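Local coordinates for protein putative modification methylase (Thermus thermophilus, PDB 2ZIG) that probably transfers a methyl group from S-adenosyl-L-methionine to the N4 atom of cytosine in DNA, as a putative modification methylase, at residues 42-47 and 238-243; 87-92 and 173-178. All coordinates share one frame; numbering follows the deposited sequence.

How the interactions relate
Interaction 1 (42-47 with 238-243) and interaction 2 (87-92 with 173-178) belong to one mixed sheet, in which strands 167-174, 91-97, 41-46 and 238-241 lie next to one another in that order. Their centres are about 13 Å apart, and strand 91-97 joins them: V44 N lies 3.1 Å from R92 O, a probable hydrogen bond. On one face V44 CG2 also packs 3.8 Å from L87 CD1. In sequence, both segments of interaction 2 fall between those of interaction 1. F243 brings interaction 1 to the S-adenosyl-L-methionine site, the nearest side-chain atoms of F243 and A29 being about 4 Å apart, whereas interaction 2 lies away from the cofactor site.

Interaction 1. Residues 42-47 and 238-243; sequences HLVVTS and VVLDPF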
loop_
_atom_site.group_PDB
_atom_site.type_symbol
_atom_site.label_atom_id
_atom_site.label_comp_id
_atom_site.label_asym_id
_atom_site.label_seq_id
_atom_site.Cartn_x
_atom_site.Cartn_y
_atom_site.Cartn_z
ATOM N N HIS B 42 -13.393 4.210 20.590
ATOM C CA HIS B 42 -14.056 3.478 19.515
ATOM C C HIS B 42 -13.381 3.547 18.152
ATOM O O HIS B 42 -13.399 2.578 17.400
ATOM C CB HIS B 42 -15.496 3.972 19.388
ATOM C CG HIS B 42 -16.241 3.955 20.684
ATOM N ND1 HIS B 42 -16.588 2.786 21.326
ATOM C CD2 HIS B 42 -16.644 4.964 21.491
ATOM C CE1 HIS B 42 -17.172 3.075 22.474
ATOM N NE2 HIS B 42 -17.219 4.388 22.599
ATOM N N LEU B 43 -12.795 4.695 17.839
ATOM C CA LEU B 43 -12.141 4.896 16.555
ATOM C C LEU B 43 -11.006 5.888 16.670
ATOM O O LEU B 43 -11.090 6.842 17.427
ATOM C CB LEU B 43 -13.145 5.437 15.530
ATOM C CG LEU B 43 -12.598 5.986 14.205
ATOM C CD1 LEU B 43 -11.969 4.852 13.414
ATOM C CD2 LEU B 43 -13.726 6.632 13.400
ATOM N N VAL B 44 -9.951 5.655 15.899
ATOM C CA VAL B 44 -8.807 6.556 15.859
ATOM C C VAL B 44 -8.530 6.942 14.397
ATOM O O VAL B 44 -8.409 6.083 13.526
ATOM C CB VAL B 44 -7.532 5.885 16.426
ATOM C CG1 VAL B 44 -6.355 6.842 16.328
ATOM C CG2 VAL B 44 -7.755 5.457 17.870
ATOM N N VAL B 45 -8.452 8.236 14.119
ATOM C CA VAL B 45 -8.133 8.685 12.771
ATOM C C VAL B 45 -6.956 9.614 12.953
ATOM O O VAL B 45 -7.022 10.568 13.738
ATOM C CB VAL B 45 -9.291 9.456 12.127
ATOM C CG1 VAL B 45 -8.866 9.983 10.744
ATOM C CG2 VAL B 45 -10.499 8.554 12.006
ATOM N N THR B 46 -5.866 9.346 12.249
ATOM C CA THR B 46 -4.706 10.203 12.408
ATOM C C THR B 46 -3.682 10.066 11.297
ATOM O O THR B 46 -3.742 9.160 10.470
ATOM C CB THR B 46 -4.004 9.915 13.758
ATOM O OG1 THR B 46 -2.949 10.863 13.967
ATOM C CG2 THR B 46 -3.422 8.506 13.761
ATOM N N SER B 47 -2.734 10.988 11.303
ATOM C CA SER B 47 -1.657 11.000 10.335
ATOM C C SER B 47 -0.362 11.087 11.140
ATOM O O SER B 47 -0.221 11.946 12.016
ATOM C CB SER B 47 -1.792 12.220 9.425
ATOM O OG SER B 47 -0.828 12.187 8.391
ATOM N N VAL B 238 -16.399 7.696 20.923
ATOM C CA VAL B 238 -15.211 8.492 21.200
ATOM C C VAL B 238 -14.233 8.330 20.033
ATOM O O VAL B 238 -13.829 7.211 19.703
ATOM C CB VAL B 238 -14.501 8.027 22.498
ATOM C CG1 VAL B 238 -13.253 8.876 22.740
ATOM C CG2 VAL B 238 -15.458 8.126 23.690
ATOM N N VAL B 239 -13.873 9.447 19.414
ATOM C CA VAL B 239 -12.944 9.446 18.290
ATOM C C VAL B 239 -11.642 10.075 18.758
ATOM O O VAL B 239 -11.631 11.199 19.266
ATOM C CB VAL B 239 -13.503 10.256 17.092
ATOM C CG1 VAL B 239 -12.470 10.312 15.962
ATOM C CG2 VAL B 239 -14.791 9.619 16.588
ATOM N N LEU B 240 -10.545 9.347 18.583
ATOM C CA LEU B 240 -9.246 9.826 19.023
ATOM C C LEU B 240 -8.224 10.054 17.925
ATOM O O LEU B 240 -8.131 9.272 16.987
ATOM C CB LEU B 240 -8.647 8.841 20.027
ATOM C CG LEU B 240 -7.154 9.036 20.315
ATOM C CD1 LEU B 240 -6.933 10.371 21.015
ATOM C CD2 LEU B 240 -6.646 7.906 21.171
ATOM N N ASP B 241 -7.463 11.138 18.055
ATOM C CA ASP B 241 -6.377 11.447 17.129
ATOM C C ASP B 241 -5.174 11.747 18.036
ATOM O O ASP B 241 -5.133 12.785 18.695
ATOM C CB ASP B 241 -6.698 12.680 16.273
ATOM C CG ASP B 241 -5.656 12.926 15.191
ATOM O OD1 ASP B 241 -4.494 12.518 15.382
ATOM O OD2 ASP B 241 -5.984 13.537 14.149
ATOM N N PRO B 242 -4.191 10.833 18.090
ATOM C CA PRO B 242 -2.971 10.951 18.900
ATOM C C PRO B 242 -2.013 12.055 18.430
ATOM O O PRO B 242 -1.124 12.477 19.181
ATOM C CB PRO B 242 -2.325 9.572 18.760
ATOM C CG PRO B 242 -3.450 8.676 18.373
ATOM C CD PRO B 242 -4.240 9.520 17.430
ATOM N N PHE B 243 -2.185 12.500 17.185
ATOM C CA PHE B 243 -1.339 13.539 16.602
ATOM C C PHE B 243 -2.250 14.581 15.972
ATOM O O PHE B 243 -2.185 14.834 14.764
ATOM C CB PHE B 243 -0.431 12.933 15.528
ATOM C CG PHE B 243 0.341 11.731 15.997
ATOM C CD1 PHE B 243 0.050 10.466 15.504
ATOM C CD2 PHE B 243 1.361 11.864 16.933
ATOM C CE1 PHE B 243 0.763 9.345 15.931
ATOM C CE2 PHE B 243 2.086 10.748 17.373
ATOM C CZ PHE B 243 1.785 9.485 16.868
HETATM O O HOH W 1 -3.484 13.764 12.566
#
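D241 OD1 is gripped by two donors from opposite faces of its carboxylate plane. Across the contact, T46 OG1 donates to D241 OD1 at 2.7 Å, from 39° above that plane. From the other face F243 N donates to D241 OD1 at 2.9 Å and closes an Asx turn. With OG1 of T46 set anti to the backbone N (chi1 -174°), the hydroxyl is directed at the carboxylate and also meets the rim of the F243 ring edge-on, OG1 lying 3.4 Å from F243 CD1. D241 OD2 takes a hydrogen bond from T249; water 1 accepts from S47 N and sits within bonding distance of D241 OD2 and F243 O. Without the carboxylate, as with an alanine here, the T46 hydroxyl and F243 N would probably lose their shared acceptor and the turn be set free to shift.

Behind this polar end the strands run parallel, their axes 31° apart, with L240 N bonded to L43 O at 2.8 Å and V45 N to L240 O at 3.1 Å. V44 and L240 pack flank to flank on one face, and V44 CG1 comes 3.6 Å from P242 CD; L43 and V239 occupy the other face. In this Rossmann-like methyltransferase sheet, strand 238-241 thus runs into an Asx turn tied to its parallel neighbour by the T46 hydroxyl. The turn holds the start of the loop whose F243 side chain lies close to those of A29 and E264, which bind S-adenosyl-L-methionine, although none is bound to this chain.

Interaction 2. Residues 87-92 and 173-178; sequences LVPGGR and QRKPGG
L87, just past the end of helix 66-86, meets K175 through both backbone and side chain. L87 O accepts from K175 NZ at 2.8 Å, the donor tilted somewhat out of the carbonyl plane. K175 can reach it because its chain is fully extended, with CG anti to the backbone N (chi1 174°), and runs counter to the L87 side chain, K175 CD passing 3.9 Å from L87 CB. The same ammonium also bonds to F84 O and makes a cation-pi contact with the F84 ring.

V88 starts a type II turn, closed by G91 N bonding to V88 O at 2.7 Å. P89 rests its CB near the carbonyls of P176 and G177. At G90, whose positive phi would jam a CB against the preceding carbonyl, G90 N donates to K175 O at 2.6 Å. G91 O then receives K175 N at 2.9 Å in a nearly straight bond (172°), so K175 is held through its amide, carbonyl and ammonium.

R92 and R174 form an antiparallel non-hydrogen-bonded pair, CA to CA 4.2 Å. Their side chains leave on the same face and cross, the guanidinium planes 88° apart and NH2 to NH2 4.1 Å. The second subunit packs here, its G160 against R92 and its I162 against R174, and its H110 O takes a weak hydrogen bond from R174 NH1. The two like charges probably repel mildly. Three bonds, G90 N to K175 O, K175 N to G91 O and K175 NZ to L87 O, join the turn between helix 66-86 and strand 91-97 to the end of strand 167-174, and all of them run through K175.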
loop_
_atom_site.group_PDB
_atom_site.type_symbol
_atom_site.label_atom_id
_atom_site.label_comp_id
_atom_site.label_asym_id
_atom_site.label_seq_id
_atom_site.Cartn_x
_atom_site.Cartn_y
_atom_site.Cartn_z
ATOM N N LEU B 87 -8.499 1.079 22.278
ATOM C CA LEU B 87 -9.562 0.670 21.371
ATOM C C LEU B 87 -10.469 -0.405 21.982
ATOM O O LEU B 87 -9.999 -1.306 22.691
ATOM C CB LEU B 87 -8.931 0.143 20.081
ATOM C CG LEU B 87 -9.370 0.653 18.705
ATOM C CD1 LEU B 87 -9.419 2.172 18.665
ATOM C CD2 LEU B 87 -8.390 0.114 17.663
ATOM N N VAL B 88 -11.770 -0.299 21.723
ATOM C CA VAL B 88 -12.710 -1.294 22.210
ATOM C C VAL B 88 -12.661 -2.404 21.171
ATOM O O VAL B 88 -12.456 -2.142 19.986
ATOM C CB VAL B 88 -14.156 -0.752 22.283
ATOM C CG1 VAL B 88 -14.218 0.453 23.196
ATOM C CG2 VAL B 88 -14.660 -0.397 20.888
ATOM N N PRO B 89 -12.837 -3.665 21.595
ATOM C CA PRO B 89 -12.797 -4.760 20.622
ATOM C C PRO B 89 -13.679 -4.446 19.427
ATOM O O PRO B 89 -14.834 -4.069 19.590
ATOM C CB PRO B 89 -13.310 -5.948 21.428
ATOM C CG PRO B 89 -12.742 -5.661 22.796
ATOM C CD PRO B 89 -13.033 -4.176 22.963
ATOM N N GLY B 90 -13.131 -4.595 18.225
ATOM C CA GLY B 90 -13.901 -4.312 17.029
ATOM C C GLY B 90 -13.654 -2.906 16.510
ATOM O O GLY B 90 -13.950 -2.608 15.353
ATOM N N GLY B 91 -13.121 -2.040 17.367
ATOM C CA GLY B 91 -12.829 -0.677 16.966
ATOM C C GLY B 91 -11.610 -0.696 16.057
ATOM O O GLY B 91 -10.944 -1.722 15.936
ATOM N N ARG B 92 -11.293 0.423 15.423
ATOM C CA ARG B 92 -10.148 0.418 14.529
ATOM C C ARG B 92 -9.289 1.661 14.563
ATOM O O ARG B 92 -9.716 2.734 14.991
ATOM C CB ARG B 92 -10.609 0.158 13.087
ATOM C CG ARG B 92 -11.490 1.247 12.480
ATOM C CD ARG B 92 -11.854 0.922 11.029
ATOM N NE ARG B 92 -12.718 -0.254 10.940
ATOM C CZ ARG B 92 -13.008 -0.895 9.811
ATOM N NH1 ARG B 92 -12.502 -0.484 8.652
ATOM N NH2 ARG B 92 -13.808 -1.951 9.840
ATOM N N GLN B 173 -6.666 -0.687 10.547
ATOM C CA GLN B 173 -6.190 -1.691 11.481
ATOM C C GLN B 173 -7.233 -1.909 12.564
ATOM O O GLN B 173 -7.461 -1.036 13.401
ATOM C CB GLN B 173 -4.867 -1.234 12.084
ATOM C CG GLN B 173 -3.793 -0.997 11.029
ATOM C CD GLN B 173 -3.480 -2.250 10.247
ATOM O OE1 GLN B 173 -3.589 -2.279 9.019
ATOM N NE2 GLN B 173 -3.086 -3.304 10.959
ATOM N N ARG B 174 -7.859 -3.082 12.542
ATOM C CA ARG B 174 -8.908 -3.410 13.499
ATOM C C ARG B 174 -8.449 -4.235 14.686
ATOM O O ARG B 174 -7.654 -5.163 14.541
ATOM C CB ARG B 174 -10.042 -4.152 12.782
ATOM C CG ARG B 174 -11.270 -4.414 13.640
ATOM C CD ARG B 174 -12.461 -4.835 12.787
ATOM N NE ARG B 174 -12.233 -6.101 12.095
ATOM C CZ ARG B 174 -13.036 -6.597 11.156
ATOM N NH1 ARG B 174 -12.753 -7.756 10.577
ATOM N NH2 ARG B 174 -14.120 -5.932 10.784
ATOM N N LYS B 175 -8.949 -3.879 15.866
ATOM C CA LYS B 175 -8.621 -4.614 17.079
ATOM C C LYS B 175 -9.623 -5.752 17.164
ATOM O O LYS B 175 -10.820 -5.519 17.318
ATOM C CB LYS B 175 -8.762 -3.736 18.323
ATOM C CG LYS B 175 -8.568 -4.519 19.625
ATOM C CD LYS B 175 -8.717 -3.642 20.852
ATOM C CE LYS B 175 -8.470 -4.443 22.118
ATOM N NZ LYS B 175 -8.567 -3.603 23.340
ATOM N N PRO B 176 -9.152 -6.998 17.058
ATOM C CA PRO B 176 -10.060 -8.142 17.130
ATOM C C PRO B 176 -10.716 -8.224 18.503
ATOM O O PRO B 176 -10.467 -7.382 19.365
ATOM C CB PRO B 176 -9.137 -9.322 16.855
ATOM C CG PRO B 176 -7.866 -8.883 17.480
ATOM C CD PRO B 176 -7.749 -7.444 17.034
ATOM N N GLY B 177 -11.560 -9.231 18.704
ATOM C CA GLY B 177 -12.208 -9.387 19.993
ATOM C C GLY B 177 -13.719 -9.425 19.939
ATOM O O GLY B 177 -14.378 -9.557 20.971
ATOM N N GLY B 178 -14.277 -9.308 18.741
ATOM C CA GLY B 178 -15.720 -9.339 18.615
ATOM C C GLY B 178 -16.245 -8.084 17.958
ATOM O O GLY B 178 -15.551 -7.071 17.895
#